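Local coordinates for protein diphthine synthase (Aeropyrum pernix, PDB 1WDE) that probably uses S-adenosyl-L-methionine to trimethylate the amino group of a modified histidine in translation elongation factor 2, a step in diphthamide biosynthesis, at residues 265-268 with 269-273; 233-237 with 238-242. One frame throughout, in Å; residues are numbered along the deposited sequence.

Contact 1: residues 265-268 with 269-273; sequences SGQR and RPLEY
Gln267 and Leu271 meet across an extended loop that follows a Schellman motif, in which Gly266, at positive phi, ends helix 255-264. The touching is done by the aliphatic half of the glutamine: its CG lies 3.6 Å from CD2 of Leu271, and its CB is almost as close to the same methyl. With CG swung roughly opposite the backbone N (chi1 -154°) and the chain then bent at chi2 (72°), the methylenes of Gln267 run obliquely past the leucine while the amide is carried off beyond them. On the other side of the contact, CG of Leu271 stands opposite its own carbonyl carbon (chi1 -72°), which sends CD2 back toward Gln267. Leu271 is the buried member of this surface loop, and its side chain also rests on Leu261 and Ala262 of the helix and on Tyr228 of strand 225-229, an outer strand of the mixed sheet in this tetrapyrrole methylase-like fold, so the chain folds back over the helix it has just left. The side chain of Arg268 leads away from the loop, whereas that of Arg269 packs on Trp259. Between Gln267 and Leu271 the backbone turns through a cis peptide bond before Pro270. Around this cis bond O of Arg268 lies 3.0 Å from O of Pro270, two acceptors with no proton to share.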
loop_
_atom_site.group_PDB
_atom_site.type_symbol
_atom_site.label_atom_id
_atom_site.label_comp_id
_atom_site.label_asym_id
_atom_site.label_seq_id
_atom_site.Cartn_x
_atom_site.Cartn_y
_atom_site.Cartn_z
ATOM N N SER A 265 3.370 12.458 15.152
ATOM C CA SER A 265 4.754 12.022 15.082
ATOM C C SER A 265 5.554 12.367 16.341
ATOM O O SER A 265 6.754 12.115 16.399
ATOM C CB SER A 265 5.420 12.648 13.854
ATOM O OG SER A 265 5.347 14.065 13.927
ATOM N N GLY A 266 4.886 12.936 17.342
ATOM C CA GLY A 266 5.557 13.308 18.575
ATOM C C GLY A 266 6.601 14.362 18.274
ATOM O O GLY A 266 7.725 14.301 18.762
ATOM N N GLN A 267 6.226 15.341 17.461
ATOM C CA GLN A 267 7.152 16.382 17.073
ATOM C C GLN A 267 6.616 17.746 17.514
ATOM O O GLN A 267 5.448 17.883 17.862
ATOM C CB GLN A 267 7.350 16.326 15.554
ATOM C CG GLN A 267 8.671 16.882 15.042
ATOM C CD GLN A 267 9.860 15.988 15.357
ATOM O OE1 GLN A 267 10.784 16.400 16.058
ATOM N NE2 GLN A 267 9.847 14.764 14.833
ATOM N N ARG A 268 7.483 18.749 17.509
ATOM C CA ARG A 268 7.099 20.095 17.910
ATOM C C ARG A 268 7.011 21.006 16.709
ATOM O O ARG A 268 7.842 20.946 15.803
ATOM C CB ARG A 268 8.123 20.681 18.888
ATOM C CG ARG A 268 8.270 19.915 20.182
ATOM C CD ARG A 268 9.273 20.584 21.111
ATOM N NE ARG A 268 9.397 19.863 22.375
ATOM C CZ ARG A 268 8.383 19.616 23.201
ATOM N NH1 ARG A 268 8.591 18.949 24.330
ATOM N NH2 ARG A 268 7.159 20.032 22.901
ATOM N N ARG A 269 5.984 21.843 16.695
ATOM C CA ARG A 269 5.833 22.799 15.625
ATOM C C ARG A 269 6.777 23.951 15.975
ATOM O O ARG A 269 6.988 24.261 17.145
ATOM C CB ARG A 269 4.383 23.276 15.541
ATOM C CG ARG A 269 3.662 22.750 14.301
ATOM C CD ARG A 269 2.177 22.520 14.530
ATOM N NE ARG A 269 1.382 23.729 14.766
ATOM C CZ ARG A 269 0.963 24.128 15.964
ATOM N NH1 ARG A 269 1.276 23.425 17.042
ATOM N NH2 ARG A 269 0.191 25.203 16.084
ATOM N N PRO A 270 7.378 24.585 14.965
ATOM C CA PRO A 270 7.213 24.273 13.547
ATOM C C PRO A 270 7.895 22.977 13.120
ATOM O O PRO A 270 8.997 22.662 13.581
ATOM C CB PRO A 270 7.848 25.481 12.849
ATOM C CG PRO A 270 7.739 26.585 13.871
ATOM C CD PRO A 270 8.089 25.861 15.140
ATOM N N LEU A 271 7.231 22.217 12.251
ATOM C CA LEU A 271 7.847 21.017 11.730
ATOM C C LEU A 271 8.886 21.639 10.817
ATOM O O LEU A 271 8.626 22.667 10.202
ATOM C CB LEU A 271 6.845 20.185 10.914
ATOM C CG LEU A 271 5.759 19.464 11.714
ATOM C CD1 LEU A 271 4.815 18.686 10.778
ATOM C CD2 LEU A 271 6.435 18.526 12.703
ATOM N N GLU A 272 10.063 21.042 10.730
ATOM C CA GLU A 272 11.102 21.598 9.891
ATOM C C GLU A 272 11.185 20.867 8.569
ATOM O O GLU A 272 11.089 19.638 8.521
ATOM C CB GLU A 272 12.449 21.537 10.617
ATOM C CG GLU A 272 12.464 22.347 11.905
ATOM C CD GLU A 272 13.708 22.117 12.738
ATOM O OE1 GLU A 272 14.063 20.940 12.966
ATOM O OE2 GLU A 272 14.323 23.111 13.176
ATOM N N TYR A 273 11.340 21.641 7.498
ATOM C CA TYR A 273 11.472 21.113 6.145
ATOM C C TYR A 273 11.779 22.272 5.202
ATOM O O TYR A 273 11.592 23.431 5.565
ATOM C CB TYR A 273 10.198 20.378 5.727
ATOM C CG TYR A 273 8.974 21.243 5.589
ATOM C CD1 TYR A 273 8.786 22.044 4.466
ATOM C CD2 TYR A 273 7.981 21.230 6.562
ATOM C CE1 TYR A 273 7.637 22.803 4.312
ATOM C CE2 TYR A 273 6.829 21.986 6.420
ATOM C CZ TYR A 273 6.661 22.769 5.294
ATOM O OH TYR A 273 5.514 23.508 5.145
#

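Contact 2: residues 233-237 with 238-242; sequences ERLST and ADVEG
The carbonyl oxygen of Leu235 receives the backbone N-H of Ala238 as helix 232-236 runs out, the N of Ala238 lying 3.0 Å from O of Leu235. The bond is fairly straight at hydrogen (161°), but the N-H comes from well above the carbonyl plane, 66° out of it and off the lone-pair directions. It closes a beta turn over 235-238, close to type I. Ala238 is extended, but the chain then kinks at Asp239, where N of Val240 makes a weak bond, 3.4 Å long, back to O of Ala238. The methyl of Ala238 lies beside the turn's carbonyl, with CB 3.6 Å from O of Leu235. In Thr237 a chi1 of 58° brings OG1 over the junction, 3.7 Å from N of Ala238, a proximity and not a hydrogen bond. Farther on, Val240 points back toward the helix and brings CG1 to within 4.2 Å of CD1 of Leu235, a loose apolar touch that bridges the turn. Leu235 is buried, and its side chain is about 8 Å from that of Leu173, a probable S-adenosyl-L-methionine-binding residue. In the mixed sheet, Leu235, Ala238 and Val240 all rest on Trp229 of strand 225-229; on strand 213-217 Leu235 meets Ser213 and Val240 meets Leu215, while from helix 184-202 Val188 packs on Leu235 and Pro184 on Val240.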
loop_
_atom_site.group_PDB
_atom_site.type_symbol
_atom_site.label_atom_id
_atom_site.label_comp_id
_atom_site.label_asym_id
_atom_site.label_seq_id
_atom_site.Cartn_x
_atom_site.Cartn_y
_atom_site.Cartn_z
ATOM N N GLU A 233 15.546 13.106 1.313
ATOM C CA GLU A 233 16.996 12.957 1.157
ATOM C C GLU A 233 17.525 12.279 2.431
ATOM O O GLU A 233 18.288 11.319 2.371
ATOM C CB GLU A 233 17.632 14.340 0.984
ATOM C CG GLU A 233 19.129 14.351 0.752
ATOM C CD GLU A 233 19.524 13.599 -0.488
ATOM O OE1 GLU A 233 20.191 12.554 -0.351
ATOM O OE2 GLU A 233 19.164 14.042 -1.602
ATOM N N ARG A 234 17.108 12.790 3.581
ATOM C CA ARG A 234 17.526 12.232 4.863
ATOM C C ARG A 234 17.087 10.780 5.026
ATOM O O ARG A 234 17.840 9.950 5.519
ATOM C CB ARG A 234 16.954 13.052 6.026
ATOM C CG ARG A 234 17.684 14.355 6.304
ATOM C CD ARG A 234 17.359 14.859 7.699
ATOM N NE ARG A 234 17.722 13.873 8.714
ATOM C CZ ARG A 234 17.450 13.990 10.009
ATOM N NH1 ARG A 234 16.803 15.056 10.464
ATOM N NH2 ARG A 234 17.826 13.038 10.853
ATOM N N LEU A 235 15.861 10.475 4.622
ATOM C CA LEU A 235 15.342 9.119 4.750
ATOM C C LEU A 235 16.049 8.154 3.832
ATOM O O LEU A 235 16.258 6.998 4.193
ATOM C CB LEU A 235 13.840 9.095 4.435
ATOM C CG LEU A 235 13.091 7.760 4.501
ATOM C CD1 LEU A 235 13.315 7.090 5.859
ATOM C CD2 LEU A 235 11.595 8.034 4.290
ATOM N N SER A 236 16.419 8.629 2.645
ATOM C CA SER A 236 17.066 7.789 1.637
ATOM C C SER A 236 18.357 7.126 2.109
ATOM O O SER A 236 18.736 6.083 1.590
ATOM C CB SER A 236 17.376 8.607 0.379
ATOM O OG SER A 236 18.346 9.603 0.665
ATOM N N THR A 237 19.031 7.730 3.081
ATOM C CA THR A 237 20.290 7.155 3.577
ATOM C C THR A 237 20.172 6.641 5.013
ATOM O O THR A 237 21.167 6.279 5.632
ATOM C CB THR A 237 21.449 8.194 3.534
ATOM O OG1 THR A 237 21.098 9.340 4.311
ATOM C CG2 THR A 237 21.735 8.628 2.111
ATOM N N ALA A 238 18.961 6.619 5.551
ATOM C CA ALA A 238 18.772 6.158 6.915
ATOM C C ALA A 238 18.501 4.648 6.973
ATOM O O ALA A 238 17.729 4.111 6.177
ATOM C CB ALA A 238 17.630 6.908 7.546
ATOM N N ASP A 239 19.171 3.962 7.894
ATOM C CA ASP A 239 18.963 2.526 8.090
ATOM C C ASP A 239 17.996 2.454 9.273
ATOM O O ASP A 239 18.408 2.245 10.404
ATOM C CB ASP A 239 20.304 1.846 8.415
ATOM C CG ASP A 239 20.136 0.416 8.927
ATOM O OD1 ASP A 239 19.167 -0.264 8.518
ATOM O OD2 ASP A 239 20.983 -0.033 9.730
ATOM N N VAL A 240 16.701 2.643 9.019
ATOM C CA VAL A 240 15.724 2.648 10.111
ATOM C C VAL A 240 15.418 1.252 10.652
ATOM O O VAL A 240 15.794 0.254 10.042
ATOM C CB VAL A 240 14.384 3.305 9.674
ATOM C CG1 VAL A 240 14.653 4.650 9.017
ATOM C CG2 VAL A 240 13.645 2.395 8.727
ATOM N N GLU A 241 14.746 1.190 11.799
ATOM C CA GLU A 241 14.379 -0.100 12.366
ATOM C C GLU A 241 13.575 -0.879 11.341
ATOM O O GLU A 241 12.830 -0.298 10.542
ATOM C CB GLU A 241 13.519 0.061 13.614
ATOM C CG GLU A 241 14.288 0.316 14.877
ATOM C CD GLU A 241 14.456 1.779 15.167
ATOM O OE1 GLU A 241 15.169 2.102 16.140
ATOM O OE2 GLU A 241 13.871 2.603 14.430
ATOM N N GLY A 242 13.721 -2.194 11.359
ATOM C CA GLY A 242 12.968 -3.011 10.426
ATOM C C GLY A 242 11.489 -2.834 10.733
ATOM O O GLY A 242 11.116 -2.537 11.868
#

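How the contacts relate
Contact 2 comes first along the chain, where short helix 232-236 hands over to the loop leading into strand 246-249. Beyond that strand, helix 255-264 runs up to contact 1, which opens the loop toward helix 277-287. The two therefore stand in series, neither nested nor crossed: contact 2 closes a turn at a helix end, and contact 1 is a side-chain touch in the loop that follows one. The centres of contact 1 and contact 2 are about 18 Å apart; the nearest atoms of contact 1 and contact 2 are about 7 Å apart. Strand 225-229, at the edge of the mixed five-stranded sheet, is common ground: Trp229 packs against contact 2, and Tyr228 against contact 1. Contact 2 also reaches helix 184-202, contact 1 helix 255-264.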